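Local atomic coordinates of glutamate racemase (Escherichia coli, PDB entry 2JFN), a protein that belongs to the Asp/Glu/hydantoin racemase family of alpha/beta enzymes and binds glutamic acid and UDP-N-acetylmuramoyl-L-alanine. Residues A[34-37]-A[38-42]; A[70-73]-A[74-78]; A[132-136]-A[137-141]; A[178-181]-A[182-185]. All blocks are in the same frame, centred on the assembly; numbering follows the deposited sequence.

Interaction 1 (A[34-37]-A[38-42])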
ATOM      1  N   LEU A  34      -4.598   3.171  -2.546  1.00 24.29           N
ATOM      2  CA  LEU A  34      -4.851   4.491  -3.099  1.00 24.12           C
ATOM      3  C   LEU A  34      -3.720   5.486  -2.848  1.00 23.95           C
ATOM      4  O   LEU A  34      -3.535   6.407  -3.637  1.00 24.13           O
ATOM      5  CB  LEU A  34      -6.163   5.056  -2.544  1.00 24.26           C
ATOM      6  CG  LEU A  34      -7.425   4.303  -2.983  1.00 24.52           C
ATOM      7  CD1 LEU A  34      -8.627   4.857  -2.233  1.00 24.48           C
ATOM      8  CD2 LEU A  34      -7.610   4.445  -4.492  1.00 24.92           C
ATOM      9  N   SER A  35      -2.963   5.317  -1.766  1.00 23.76           N
ATOM     10  CA  SER A  35      -1.865   6.248  -1.511  1.00 24.21           C
ATOM     11  C   SER A  35      -0.762   6.037  -2.558  1.00 24.34           C
ATOM     12  O   SER A  35      -0.127   6.995  -3.005  1.00 24.46           O
ATOM     13  CB  SER A  35      -1.290   6.075  -0.097  1.00 23.45           C
ATOM     14  OG  SER A  35      -0.623   4.832   0.065  1.00 23.98           O
ATOM     15  N   VAL A  36      -0.552   4.786  -2.951  1.00 24.57           N
ATOM     16  CA  VAL A  36       0.464   4.451  -3.945  1.00 25.04           C
ATOM     17  C   VAL A  36      -0.025   4.874  -5.318  1.00 25.61           C
ATOM     18  O   VAL A  36       0.724   5.445  -6.118  1.00 25.10           O
ATOM     19  CB  VAL A  36       0.763   2.934  -3.957  1.00 25.08           C
ATOM     20  CG1 VAL A  36       1.830   2.613  -5.009  1.00 25.12           C
ATOM     21  CG2 VAL A  36       1.234   2.496  -2.576  1.00 25.41           C
ATOM     22  N   TYR A  37      -1.298   4.597  -5.589  1.00 26.15           N
ATOM     23  CA  TYR A  37      -1.885   4.979  -6.859  1.00 26.62           C
ATOM     24  C   TYR A  37      -1.807   6.494  -7.047  1.00 27.35           C
ATOM     25  O   TYR A  37      -1.489   6.976  -8.131  1.00 27.42           O
ATOM     26  CB  TYR A  37      -3.346   4.508  -6.929  1.00 26.04           C
ATOM     27  CG  TYR A  37      -4.205   5.324  -7.861  1.00 26.11           C
ATOM     28  CD1 TYR A  37      -4.993   6.369  -7.377  1.00 26.04           C
ATOM     29  CD2 TYR A  37      -4.204   5.081  -9.235  1.00 26.28           C
ATOM     30  CE1 TYR A  37      -5.761   7.154  -8.238  1.00 26.06           C
ATOM     31  CE2 TYR A  37      -4.966   5.863 -10.105  1.00 26.29           C
ATOM     32  CZ  TYR A  37      -5.740   6.891  -9.599  1.00 26.29           C
ATOM     33  OH  TYR A  37      -6.505   7.654 -10.447  1.00 26.91           O
ATOM     34  N   ASP A  38      -2.093   7.241  -5.988  1.00 28.14           N
ATOM     35  CA  ASP A  38      -2.068   8.696  -6.052  1.00 29.79           C
ATOM     36  C   ASP A  38      -0.713   9.209  -6.559  1.00 30.27           C
ATOM     37  O   ASP A  38      -0.662  10.124  -7.381  1.00 30.51           O
ATOM     38  CB  ASP A  38      -2.391   9.264  -4.667  1.00 30.37           C
ATOM     39  CG  ASP A  38      -2.917  10.684  -4.717  1.00 31.87           C
ATOM     40  OD1 ASP A  38      -3.439  11.103  -5.772  1.00 32.39           O
ATOM     41  OD2 ASP A  38      -2.824  11.382  -3.679  1.00 32.89           O
ATOM     42  N   GLU A  39       0.375   8.609  -6.079  1.00 30.88           N
ATOM     43  CA  GLU A  39       1.724   8.992  -6.505  1.00 32.05           C
ATOM     44  C   GLU A  39       1.957   8.579  -7.959  1.00 32.29           C
ATOM     45  O   GLU A  39       2.535   9.324  -8.750  1.00 31.60           O
ATOM     46  CB  GLU A  39       2.774   8.316  -5.622  1.00 32.93           C
ATOM     47  CG  GLU A  39       2.809   8.795  -4.181  1.00 35.19           C
ATOM     48  CD  GLU A  39       3.578  10.095  -4.010  1.00 36.77           C
ATOM     49  OE1 GLU A  39       3.736  10.541  -2.853  1.00 38.63           O
ATOM     50  OE2 GLU A  39       4.031  10.667  -5.024  1.00 37.13           O
ATOM     51  N   ILE A  40       1.509   7.381  -8.309  1.00 32.60           N
ATOM     52  CA  ILE A  40       1.678   6.900  -9.673  1.00 33.11           C
ATOM     53  C   ILE A  40       0.938   7.779 -10.682  1.00 33.95           C
ATOM     54  O   ILE A  40       1.509   8.168 -11.704  1.00 33.92           O
ATOM     55  CB  ILE A  40       1.194   5.444  -9.816  1.00 32.73           C
ATOM     56  CG1 ILE A  40       2.033   4.527  -8.923  1.00 32.28           C
ATOM     57  CG2 ILE A  40       1.292   5.000 -11.275  1.00 32.95           C
ATOM     58  CD1 ILE A  40       1.566   3.080  -8.912  1.00 32.55           C
ATOM     59  N   ARG A  41      -0.323   8.102 -10.403  1.00 34.92           N
ATOM     60  CA  ARG A  41      -1.097   8.924 -11.328  1.00 36.38           C
ATOM     61  C   ARG A  41      -0.558  10.344 -11.430  1.00 37.23           C
ATOM     62  O   ARG A  41      -0.731  11.003 -12.448  1.00 36.68           O
ATOM     63  CB  ARG A  41      -2.576   8.981 -10.934  1.00 36.95           C
ATOM     64  CG  ARG A  41      -2.876   9.794  -9.688  1.00 38.65           C
ATOM     65  CD  ARG A  41      -4.297  10.353  -9.726  1.00 40.05           C
ATOM     66  NE  ARG A  41      -4.666  10.974  -8.456  1.00 41.30           N
ATOM     67  CZ  ARG A  41      -5.815  11.604  -8.232  1.00 41.65           C
ATOM     68  NH1 ARG A  41      -6.722  11.708  -9.195  1.00 41.91           N
ATOM     69  NH2 ARG A  41      -6.059  12.129  -7.038  1.00 42.04           N
ATOM     70  N   HIS A  42       0.079  10.824 -10.370  1.00 38.38           N
ATOM     71  CA  HIS A  42       0.633  12.168 -10.405  1.00 39.98           C
ATOM     72  C   HIS A  42       1.779  12.191 -11.419  1.00 40.26           C
ATOM     73  O   HIS A  42       2.017  13.199 -12.083  1.00 40.52           O
ATOM     74  CB  HIS A  42       1.133  12.571  -9.015  1.00 40.97           C
ATOM     75  CG  HIS A  42       1.679  13.962  -8.953  1.00 42.48           C
ATOM     76  ND1 HIS A  42       2.868  14.324  -9.549  1.00 43.19           N
ATOM     77  CD2 HIS A  42       1.194  15.084  -8.370  1.00 43.17           C
ATOM     78  CE1 HIS A  42       3.094  15.608  -9.336  1.00 43.48           C
ATOM     79  NE2 HIS A  42       2.093  16.094  -8.622  1.00 43.37           N
TER

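Interaction 2 (A[70-73]-A[74-78])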
ATOM      1  N   GLU A  70      -2.247 -17.386  -2.661  1.00 29.88           N
ATOM      2  CA  GLU A  70      -3.275 -17.931  -3.546  1.00 30.07           C
ATOM      3  C   GLU A  70      -4.345 -16.897  -3.885  1.00 28.57           C
ATOM      4  O   GLU A  70      -4.799 -16.800  -5.032  1.00 28.03           O
ATOM      5  CB  GLU A  70      -3.958 -19.150  -2.909  1.00 31.73           C
ATOM      6  CG  GLU A  70      -3.070 -20.385  -2.713  1.00 35.37           C
ATOM      7  CD  GLU A  70      -2.450 -20.893  -4.009  1.00 37.49           C
ATOM      8  OE1 GLU A  70      -3.144 -20.903  -5.052  1.00 39.42           O
ATOM      9  OE2 GLU A  70      -1.266 -21.295  -3.983  1.00 39.33           O
ATOM     10  N   ARG A  71      -4.748 -16.138  -2.876  1.00 26.83           N
ATOM     11  CA  ARG A  71      -5.778 -15.120  -3.034  1.00 25.52           C
ATOM     12  C   ARG A  71      -5.358 -14.003  -3.981  1.00 24.66           C
ATOM     13  O   ARG A  71      -6.104 -13.651  -4.893  1.00 24.09           O
ATOM     14  CB  ARG A  71      -6.144 -14.536  -1.666  1.00 25.00           C
ATOM     15  CG  ARG A  71      -7.243 -13.482  -1.690  1.00 24.55           C
ATOM     16  CD  ARG A  71      -8.576 -14.044  -2.173  1.00 24.30           C
ATOM     17  NE  ARG A  71      -9.635 -13.042  -2.037  1.00 24.43           N
ATOM     18  CZ  ARG A  71     -10.874 -13.184  -2.495  1.00 24.76           C
ATOM     19  NH1 ARG A  71     -11.231 -14.295  -3.131  1.00 24.34           N
ATOM     20  NH2 ARG A  71     -11.754 -12.207  -2.325  1.00 24.54           N
ATOM     21  N   VAL A  72      -4.165 -13.449  -3.774  1.00 23.70           N
ATOM     22  CA  VAL A  72      -3.700 -12.364  -4.631  1.00 23.69           C
ATOM     23  C   VAL A  72      -3.496 -12.843  -6.070  1.00 23.44           C
ATOM     24  O   VAL A  72      -3.798 -12.118  -7.017  1.00 23.28           O
ATOM     25  CB  VAL A  72      -2.400 -11.739  -4.083  1.00 23.55           C
ATOM     26  CG1 VAL A  72      -1.940 -10.614  -4.996  1.00 23.48           C
ATOM     27  CG2 VAL A  72      -2.652 -11.195  -2.671  1.00 24.07           C
ATOM     28  N   VAL A  73      -2.992 -14.060  -6.236  1.00 23.43           N
ATOM     29  CA  VAL A  73      -2.803 -14.612  -7.572  1.00 23.42           C
ATOM     30  C   VAL A  73      -4.180 -14.765  -8.243  1.00 23.35           C
ATOM     31  O   VAL A  73      -4.332 -14.475  -9.424  1.00 23.23           O
ATOM     32  CB  VAL A  73      -2.094 -15.990  -7.527  1.00 24.16           C
ATOM     33  CG1 VAL A  73      -2.184 -16.680  -8.892  1.00 24.47           C
ATOM     34  CG2 VAL A  73      -0.630 -15.812  -7.148  1.00 24.03           C
ATOM     35  N   ALA A  74      -5.183 -15.207  -7.487  1.00 22.61           N
ATOM     36  CA  ALA A  74      -6.528 -15.371  -8.045  1.00 22.36           C
ATOM     37  C   ALA A  74      -7.141 -14.018  -8.429  1.00 22.47           C
ATOM     38  O   ALA A  74      -7.798 -13.896  -9.464  1.00 21.70           O
ATOM     39  CB  ALA A  74      -7.437 -16.095  -7.050  1.00 22.18           C
ATOM     40  N   ILE A  75      -6.940 -12.999  -7.599  1.00 22.12           N
ATOM     41  CA  ILE A  75      -7.491 -11.694  -7.923  1.00 22.33           C
ATOM     42  C   ILE A  75      -6.834 -11.099  -9.181  1.00 22.41           C
ATOM     43  O   ILE A  75      -7.525 -10.561 -10.043  1.00 22.76           O
ATOM     44  CB  ILE A  75      -7.357 -10.716  -6.726  1.00 22.09           C
ATOM     45  CG1 ILE A  75      -8.281 -11.173  -5.588  1.00 22.35           C
ATOM     46  CG2 ILE A  75      -7.711  -9.293  -7.168  1.00 21.64           C
ATOM     47  CD1 ILE A  75      -8.117 -10.402  -4.280  1.00 21.88           C
ATOM     48  N   VAL A  76      -5.513 -11.199  -9.304  1.00 22.98           N
ATOM     49  CA  VAL A  76      -4.845 -10.649 -10.488  1.00 22.84           C
ATOM     50  C   VAL A  76      -5.273 -11.440 -11.727  1.00 23.01           C
ATOM     51  O   VAL A  76      -5.378 -10.903 -12.826  1.00 22.66           O
ATOM     52  CB  VAL A  76      -3.303 -10.702 -10.362  1.00 23.18           C
ATOM     53  CG1 VAL A  76      -2.660 -10.197 -11.664  1.00 23.17           C
ATOM     54  CG2 VAL A  76      -2.845  -9.838  -9.177  1.00 22.52           C
ATOM     55  N   THR A  77      -5.524 -12.728 -11.543  1.00 23.25           N
ATOM     56  CA  THR A  77      -5.966 -13.566 -12.647  1.00 23.42           C
ATOM     57  C   THR A  77      -7.325 -13.076 -13.148  1.00 23.65           C
ATOM     58  O   THR A  77      -7.554 -12.974 -14.358  1.00 23.58           O
ATOM     59  CB  THR A  77      -6.075 -15.028 -12.195  1.00 23.36           C
ATOM     60  OG1 THR A  77      -4.772 -15.485 -11.812  1.00 23.52           O
ATOM     61  CG2 THR A  77      -6.609 -15.914 -13.322  1.00 23.84           C
ATOM     62  N   ALA A  78      -8.217 -12.763 -12.211  1.00 23.68           N
ATOM     63  CA  ALA A  78      -9.554 -12.286 -12.552  1.00 24.18           C
ATOM     64  C   ALA A  78      -9.482 -10.926 -13.232  1.00 24.10           C
ATOM     65  O   ALA A  78     -10.199 -10.672 -14.199  1.00 23.96           O
ATOM     66  CB  ALA A  78     -10.425 -12.202 -11.298  1.00 24.04           C
TER

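Interaction 3 (A[132-136]-A[137-141])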
ATOM      1  N   LEU A 132       9.587   2.581  12.512  1.00 29.94           N
ATOM      2  CA  LEU A 132       8.887   1.843  11.474  1.00 29.63           C
ATOM      3  C   LEU A 132       7.464   1.604  11.940  1.00 29.56           C
ATOM      4  O   LEU A 132       7.237   0.898  12.927  1.00 29.35           O
ATOM      5  CB  LEU A 132       9.569   0.499  11.196  1.00 29.35           C
ATOM      6  CG  LEU A 132       8.844  -0.456  10.227  1.00 29.67           C
ATOM      7  CD1 LEU A 132       8.696   0.181   8.847  1.00 28.73           C
ATOM      8  CD2 LEU A 132       9.636  -1.758  10.120  1.00 29.83           C
ATOM      9  N   LEU A 133       6.513   2.230  11.258  1.00 29.49           N
ATOM     10  CA  LEU A 133       5.100   2.053  11.578  1.00 30.26           C
ATOM     11  C   LEU A 133       4.564   1.100  10.528  1.00 30.96           C
ATOM     12  O   LEU A 133       4.642   1.379   9.331  1.00 30.93           O
ATOM     13  CB  LEU A 133       4.330   3.371  11.477  1.00 29.82           C
ATOM     14  CG  LEU A 133       4.413   4.373  12.618  1.00 29.97           C
ATOM     15  CD1 LEU A 133       3.510   5.550  12.284  1.00 29.36           C
ATOM     16  CD2 LEU A 133       3.966   3.715  13.925  1.00 29.56           C
ATOM     17  N   ALA A 134       4.037  -0.029  10.974  1.00 31.95           N
ATOM     18  CA  ALA A 134       3.490  -1.017  10.060  1.00 33.61           C
ATOM     19  C   ALA A 134       2.315  -1.681  10.745  1.00 34.73           C
ATOM     20  O   ALA A 134       2.016  -1.387  11.901  1.00 34.36           O
ATOM     21  CB  ALA A 134       4.550  -2.060   9.717  1.00 33.35           C
ATOM     22  N   THR A 135       1.633  -2.573  10.041  1.00 36.55           N
ATOM     23  CA  THR A 135       0.522  -3.251  10.668  1.00 38.50           C
ATOM     24  C   THR A 135       1.097  -4.363  11.541  1.00 40.21           C
ATOM     25  O   THR A 135       2.263  -4.743  11.393  1.00 39.88           O
ATOM     26  CB  THR A 135      -0.466  -3.815   9.630  1.00 38.44           C
ATOM     27  OG1 THR A 135      -1.635  -4.289  10.313  1.00 38.63           O
ATOM     28  CG2 THR A 135       0.169  -4.936   8.826  1.00 37.99           C
ATOM     29  N   ARG A 136       0.280  -4.875  12.454  1.00 42.42           N
ATOM     30  CA  ARG A 136       0.716  -5.909  13.381  1.00 44.95           C
ATOM     31  C   ARG A 136       1.430  -7.087  12.728  1.00 46.64           C
ATOM     32  O   ARG A 136       2.465  -7.537  13.221  1.00 46.85           O
ATOM     33  CB  ARG A 136      -0.475  -6.412  14.202  1.00 44.96           C
ATOM     34  CG  ARG A 136      -0.072  -7.334  15.334  1.00 45.04           C
ATOM     35  CD  ARG A 136       0.971  -6.665  16.221  1.00 44.89           C
ATOM     36  NE  ARG A 136       1.635  -7.630  17.090  1.00 45.05           N
ATOM     37  CZ  ARG A 136       2.629  -7.328  17.919  1.00 44.74           C
ATOM     38  NH1 ARG A 136       3.076  -6.083  17.994  1.00 44.68           N
ATOM     39  NH2 ARG A 136       3.178  -8.276  18.665  1.00 44.28           N
ATOM     40  N   GLY A 137       0.882  -7.579  11.620  1.00 48.47           N
ATOM     41  CA  GLY A 137       1.487  -8.710  10.937  1.00 50.63           C
ATOM     42  C   GLY A 137       2.809  -8.444  10.237  1.00 52.15           C
ATOM     43  O   GLY A 137       3.642  -9.343  10.122  1.00 52.40           O
ATOM     44  N   THR A 138       3.009  -7.215   9.774  1.00 53.81           N
ATOM     45  CA  THR A 138       4.233  -6.850   9.064  1.00 55.54           C
ATOM     46  C   THR A 138       5.471  -6.758   9.956  1.00 56.87           C
ATOM     47  O   THR A 138       6.589  -6.985   9.495  1.00 57.03           O
ATOM     48  CB  THR A 138       4.056  -5.504   8.335  1.00 55.54           C
ATOM     49  OG1 THR A 138       2.963  -5.604   7.414  1.00 55.73           O
ATOM     50  CG2 THR A 138       5.323  -5.132   7.574  1.00 55.51           C
ATOM     51  N   VAL A 139       5.270  -6.425  11.228  1.00 58.47           N
ATOM     52  CA  VAL A 139       6.384  -6.297  12.165  1.00 60.06           C
ATOM     53  C   VAL A 139       6.814  -7.639  12.759  1.00 61.27           C
ATOM     54  O   VAL A 139       7.750  -7.704  13.560  1.00 61.39           O
ATOM     55  CB  VAL A 139       6.028  -5.329  13.324  1.00 59.85           C
ATOM     56  CG1 VAL A 139       5.823  -3.924  12.785  1.00 59.91           C
ATOM     57  CG2 VAL A 139       4.776  -5.808  14.036  1.00 59.77           C
ATOM     58  N   LYS A 140       6.133  -8.707  12.356  1.00 62.64           N
ATOM     59  CA  LYS A 140       6.436 -10.047  12.854  1.00 64.06           C
ATOM     60  C   LYS A 140       7.043 -10.911  11.749  1.00 64.96           C
ATOM     61  O   LYS A 140       7.411 -12.065  11.977  1.00 65.26           O
ATOM     62  CB  LYS A 140       5.154 -10.698  13.385  1.00 64.35           C
ATOM     63  CG  LYS A 140       5.341 -12.073  14.016  1.00 64.87           C
ATOM     64  CD  LYS A 140       4.042 -12.589  14.637  1.00 65.20           C
ATOM     65  CE  LYS A 140       2.941 -12.772  13.597  1.00 65.27           C
ATOM     66  NZ  LYS A 140       3.309 -13.780  12.564  1.00 65.54           N
ATOM     67  N   ARG A 141       7.150 -10.339  10.554  1.00 65.90           N
ATOM     68  CA  ARG A 141       7.696 -11.041   9.398  1.00 66.86           C
ATOM     69  C   ARG A 141       9.219 -11.069   9.370  1.00 67.23           C
ATOM     70  O   ARG A 141       9.877 -10.091   9.727  1.00 67.16           O
ATOM     71  CB  ARG A 141       7.186 -10.392   8.110  1.00 67.34           C
ATOM     72  CG  ARG A 141       5.719 -10.654   7.822  1.00 68.13           C
ATOM     73  CD  ARG A 141       5.507 -12.094   7.390  1.00 68.85           C
ATOM     74  NE  ARG A 141       4.102 -12.397   7.136  1.00 69.48           N
ATOM     75  CZ  ARG A 141       3.153 -12.379   8.067  1.00 69.74           C
ATOM     76  NH1 ARG A 141       3.455 -12.069   9.321  1.00 69.96           N
ATOM     77  NH2 ARG A 141       1.902 -12.678   7.747  1.00 69.94           N
TER
HETATM   78  O   HOH W   1       2.493  -3.134   6.956  1.00 35.33           O
HETATM   79  O   HOH W   2      -2.057  -7.044  11.368  1.00 40.25           O

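Interaction 4 (A[178-181]-A[182-185])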
ATOM      1  N   VAL A 178     -10.949  10.813  11.940  1.00 42.87           N
ATOM      2  CA  VAL A 178      -9.945  10.107  12.718  1.00 41.57           C
ATOM      3  C   VAL A 178      -9.790  10.719  14.108  1.00 40.74           C
ATOM      4  O   VAL A 178      -9.569  11.920  14.245  1.00 40.65           O
ATOM      5  CB  VAL A 178      -8.574  10.141  11.999  1.00 41.43           C
ATOM      6  CG1 VAL A 178      -7.551   9.340  12.786  1.00 40.77           C
ATOM      7  CG2 VAL A 178      -8.719   9.600  10.580  1.00 41.33           C
ATOM      8  N   SER A 179      -9.912   9.887  15.137  1.00 40.12           N
ATOM      9  CA  SER A 179      -9.757  10.350  16.512  1.00 39.22           C
ATOM     10  C   SER A 179      -8.279  10.528  16.817  1.00 38.78           C
ATOM     11  O   SER A 179      -7.525   9.553  16.850  1.00 38.57           O
ATOM     12  CB  SER A 179     -10.345   9.339  17.491  1.00 39.19           C
ATOM     13  OG  SER A 179      -9.851   9.580  18.796  1.00 39.12           O
ATOM     14  N   LEU A 180      -7.860  11.770  17.041  1.00 38.11           N
ATOM     15  CA  LEU A 180      -6.461  12.033  17.342  1.00 37.12           C
ATOM     16  C   LEU A 180      -6.058  11.391  18.662  1.00 36.72           C
ATOM     17  O   LEU A 180      -4.907  11.001  18.838  1.00 36.33           O
ATOM     18  CB  LEU A 180      -6.193  13.537  17.383  1.00 37.25           C
ATOM     19  CG  LEU A 180      -6.433  14.293  16.070  1.00 37.36           C
ATOM     20  CD1 LEU A 180      -5.964  15.733  16.222  1.00 37.56           C
ATOM     21  CD2 LEU A 180      -5.686  13.608  14.927  1.00 37.57           C
ATOM     22  N   ASP A 181      -7.003  11.274  19.591  1.00 36.44           N
ATOM     23  CA  ASP A 181      -6.702  10.660  20.876  1.00 36.07           C
ATOM     24  C   ASP A 181      -6.351   9.185  20.692  1.00 34.99           C
ATOM     25  O   ASP A 181      -5.495   8.651  21.394  1.00 34.62           O
ATOM     26  CB  ASP A 181      -7.883  10.802  21.843  1.00 37.55           C
ATOM     27  CG  ASP A 181      -8.106  12.240  22.288  1.00 38.95           C
ATOM     28  OD1 ASP A 181      -7.114  12.949  22.566  1.00 39.74           O
ATOM     29  OD2 ASP A 181      -9.276  12.662  22.374  1.00 40.38           O
ATOM     30  N   ALA A 182      -7.019   8.528  19.749  1.00 34.20           N
ATOM     31  CA  ALA A 182      -6.746   7.121  19.469  1.00 33.44           C
ATOM     32  C   ALA A 182      -5.322   7.001  18.923  1.00 32.88           C
ATOM     33  O   ALA A 182      -4.583   6.090  19.282  1.00 32.37           O
ATOM     34  CB  ALA A 182      -7.755   6.580  18.452  1.00 33.26           C
ATOM     35  N   LEU A 183      -4.942   7.933  18.052  1.00 32.52           N
ATOM     36  CA  LEU A 183      -3.600   7.939  17.481  1.00 31.97           C
ATOM     37  C   LEU A 183      -2.539   8.164  18.546  1.00 31.47           C
ATOM     38  O   LEU A 183      -1.516   7.477  18.568  1.00 31.07           O
ATOM     39  CB  LEU A 183      -3.467   9.030  16.420  1.00 32.53           C
ATOM     40  CG  LEU A 183      -3.714   8.648  14.963  1.00 33.44           C
ATOM     41  CD1 LEU A 183      -3.432   9.866  14.083  1.00 33.67           C
ATOM     42  CD2 LEU A 183      -2.809   7.478  14.565  1.00 33.50           C
ATOM     43  N   LYS A 184      -2.777   9.136  19.423  1.00 30.86           N
ATOM     44  CA  LYS A 184      -1.827   9.441  20.487  1.00 31.16           C
ATOM     45  C   LYS A 184      -1.604   8.216  21.360  1.00 30.89           C
ATOM     46  O   LYS A 184      -0.492   7.962  21.817  1.00 30.37           O
ATOM     47  CB  LYS A 184      -2.343  10.593  21.355  1.00 31.63           C
ATOM     48  CG  LYS A 184      -2.385  11.933  20.649  1.00 32.93           C
ATOM     49  CD  LYS A 184      -3.064  12.990  21.506  1.00 33.75           C
ATOM     50  CE  LYS A 184      -3.230  14.291  20.740  1.00 34.92           C
ATOM     51  NZ  LYS A 184      -4.006  15.302  21.529  1.00 35.78           N
ATOM     52  N   ARG A 185      -2.675   7.470  21.594  1.00 30.97           N
ATOM     53  CA  ARG A 185      -2.603   6.271  22.416  1.00 31.66           C
ATOM     54  C   ARG A 185      -1.730   5.234  21.718  1.00 30.92           C
ATOM     55  O   ARG A 185      -0.835   4.641  22.322  1.00 30.74           O
ATOM     56  CB  ARG A 185      -4.011   5.708  22.636  1.00 32.95           C
ATOM     57  CG  ARG A 185      -4.040   4.433  23.464  1.00 35.19           C
ATOM     58  CD  ARG A 185      -3.573   4.684  24.895  1.00 36.95           C
ATOM     59  NE  ARG A 185      -3.337   3.425  25.597  1.00 38.48           N
ATOM     60  CZ  ARG A 185      -2.331   2.601  25.324  1.00 39.27           C
ATOM     61  NH1 ARG A 185      -1.460   2.902  24.369  1.00 39.25           N
ATOM     62  NH2 ARG A 185      -2.205   1.465  25.997  1.00 40.18           N
TER

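Interaction 1 (A[34-37]-A[38-42])
One face of the Tyr37 ring carries the aliphatic part of Arg41: CG sits 4.0 Å above the ring plane, displaced toward the rim, and CD lies 3.6 Å from the phenol oxygen OH. Ring and guanidinium planes are only 27° apart, but the two side chains cross obliquely and it is the methylenes that do the touching. The guanidinium has Asp38 OD1 at its edge, in its own plane. Arg41 NE meets Asp38 OD1 at 3.0 Å, nearly along the C-O axis, and Arg41 NH2 meets the same OD1 at 3.1 Å, from the syn side but well out of the carboxylate plane, so Arg41 grips a single carboxylate atom side-on with two nitrogens. Arg41 can do this because its CG stands between the backbone N and the carbonyl carbon (chi1 71°), which sends the otherwise extended chain back along the helix over the ring.

Beneath the side chains runs ordinary helix bonding, straightest from Arg41 N to Tyr37 O (2.8 Å, 172° at the hydrogen). On the buried side Val36 CG1 meets Ile40 CD1 at 3.9 Å, and both residues pack on Ile231 of helix 228-241. Tyr37 is fixed from outside as well: its OH is hydrogen-bonded to Tyr273 O, and the Tyr49 ring meets its own edge-to-face.

Helix 33-43 is the crossover helix of the beta-alpha-beta unit between strands 21-28 and 48-53. Chemically, the salt bridge probably offsets the two charges within one helical turn and would keep the guanidinium from turning, which leaves the apolar shaft of Arg41 lying on the tyrosine.

Interaction 2 (A[70-73]-A[74-78])
Arg71 and Ile75 touch one turn apart on helix 65-82, an alpha-helix whose buried side lies against strand 21-28 and helix 93-106 of the alpha/beta fold. The buried, well-packed part of the contact is here: Ile75 CD1 comes to 3.8 Å from Arg71 NE, and Ile75 CG1 lies over one guanidinium face, offset toward its rim. The arginine chain leaves the backbone with CG anti to N and then bends at chi2 (63°), which carries the charged end past the isoleucine. That end is held elsewhere, by salt bridges from NE to Asp54 and from NH1 to the C-terminal carboxylate of Gly285, so the isoleucine flanks a buried charge that already has anionic partners. Val72 and Ile75 both rest on Phe27.

Packing between the side chains is looser one turn along, where Val72 CG1 and Val76 CG2 stand 4.3 Å apart. On the outer side Glu70 is exposed and meets the following turn through its backbone, with Ala74 N bonded to Glu70 O at 3.0 Å. Val73 and Thr77, partly exposed, lie next to helix 93-106, whose Lys106 is hydrogen-bonded to Thr77 OG1.

This outer side still has one tight spot, for Val73 O takes two bonds from a single residue: Thr77 N at 3.0 Å and, from the opposite face of the carbonyl plane, the hydroxyl Thr77 OG1 at 2.6 Å.

Interaction 3 (A[132-136]-A[137-141])
Ala134 CB packs against Thr138 and Val139, an apolar contact that joins the end of strand 129-134 to the turn that follows it. This methyl group is the hub: Ala134 CB lies 3.7 Å from Thr138 CB and 3.8 Å from Val139 CG1, so the small side chain is touched by two successive residues of the turn. Val139 CG1 gets there by standing anti to its own carbonyl carbon, and the same residue packs on Met159 of the neighbouring strand.

A close methyl-to-oxygen contact stands apart from this. The side chains of Thr135 and Thr138 cross at about a right angle, the methyl CG2 of Thr135 coming to 3.2 Å from the hydroxyl oxygen OG1 of Thr138. With chi1 at -171°, Thr135 turns its own hydroxyl away from this meeting.

Direct backbone bonding is weak. Thr135 O is approached by Thr138 N at 3.0 Å with a strongly bent hydrogen angle of 129°, and by Val139 N at 3.4 Å.

Two waters bridge the segments. One molecule accepts from Thr135 N and pairs with Thr138 OG1 at 2.6 Å, while another links Thr135 OG1 to Gly137 N, accepting from the latter at 3.0 Å. Both hydroxyls of the threonine pair are thus hydrated.

Bound glutamic acid lies about 4 Å from the Thr135 side chain, and both threonines touch Thr94, a residue of its pocket. This is the familiar layout of alpha/beta proteins, in which the loop leaving the C-terminal end of a parallel strand, here before helix 142-150, borders the ligand site.

Interaction 4 (A[178-181]-A[182-185])
The backbone passes from an extended approach at Val178 and Ser179 into helix 180-186, where Leu183 N bonds to Ser179 O at 3.3 Å, Lys184 N to Leu180 O at 2.9 Å and Arg185 N to Asp181 O at 3.1 Å. Ser179 is the N-cap. Its OG, anti to the backbone N (chi1 163°), swings forward and accepts from Ala182 N at 3.2 Å, with an angle of 152° at the hydrogen. The same N-H has a second, weak bond to Ser179 O, much more bent at 124°, so the hydroxyl provides the straighter partner. The Ala182 methyl lies beside the cap, its CB 3.7 Å from Ser179 OG.

On the inner side Leu183 is the buried residue. Its CD1 meets two side chains from the preceding segment, Val178 CG1 and Leu180 CD2, each at 4.4 Å, a loose fit between methyl groups. The leucine also packs on Met165 and Leu168 of helix 163-174, while Leu180 touches Gln216 on helix 211-217.

The outer side is charged. Asp181 and Lys184 run side by side in the same direction, the lysine chain extended beyond CG, passing close to Leu180 O and touching Val217 of helix 211-217. Asp181 OD1 and Lys184 NZ are 4.0 Å apart, too far for a salt bridge; their attraction is probably modest at this exposed surface.

Together these features make a serine N-cap at the start of a short amphipathic surface helix, with leucines facing neighbouring helices and charged groups mostly at the exposed surface.

Along the chain the four contacts come in series, each closed before the next opens. Interactions 1 and 2 lie on helices 33-43 and 65-82, which both accompany the mixed sheet containing strand 21-28; their centres are 22 Å apart. Interaction 3 spans the end of strand 129-134, in the separate four-stranded parallel sheet, and the loop after it, and interaction 4 starts helix 180-186. The centres of interactions 3 and 4 are 19 Å apart. Interactions 2 and 4 are the farthest apart, about 35 Å between centres, on opposite sides of the chain's centre. Interactions 1 and 3 also flank that centre, and both approach the bound glutamic acid, so elements associated with each sheet come near the ligand while interaction 4 remains peripheral.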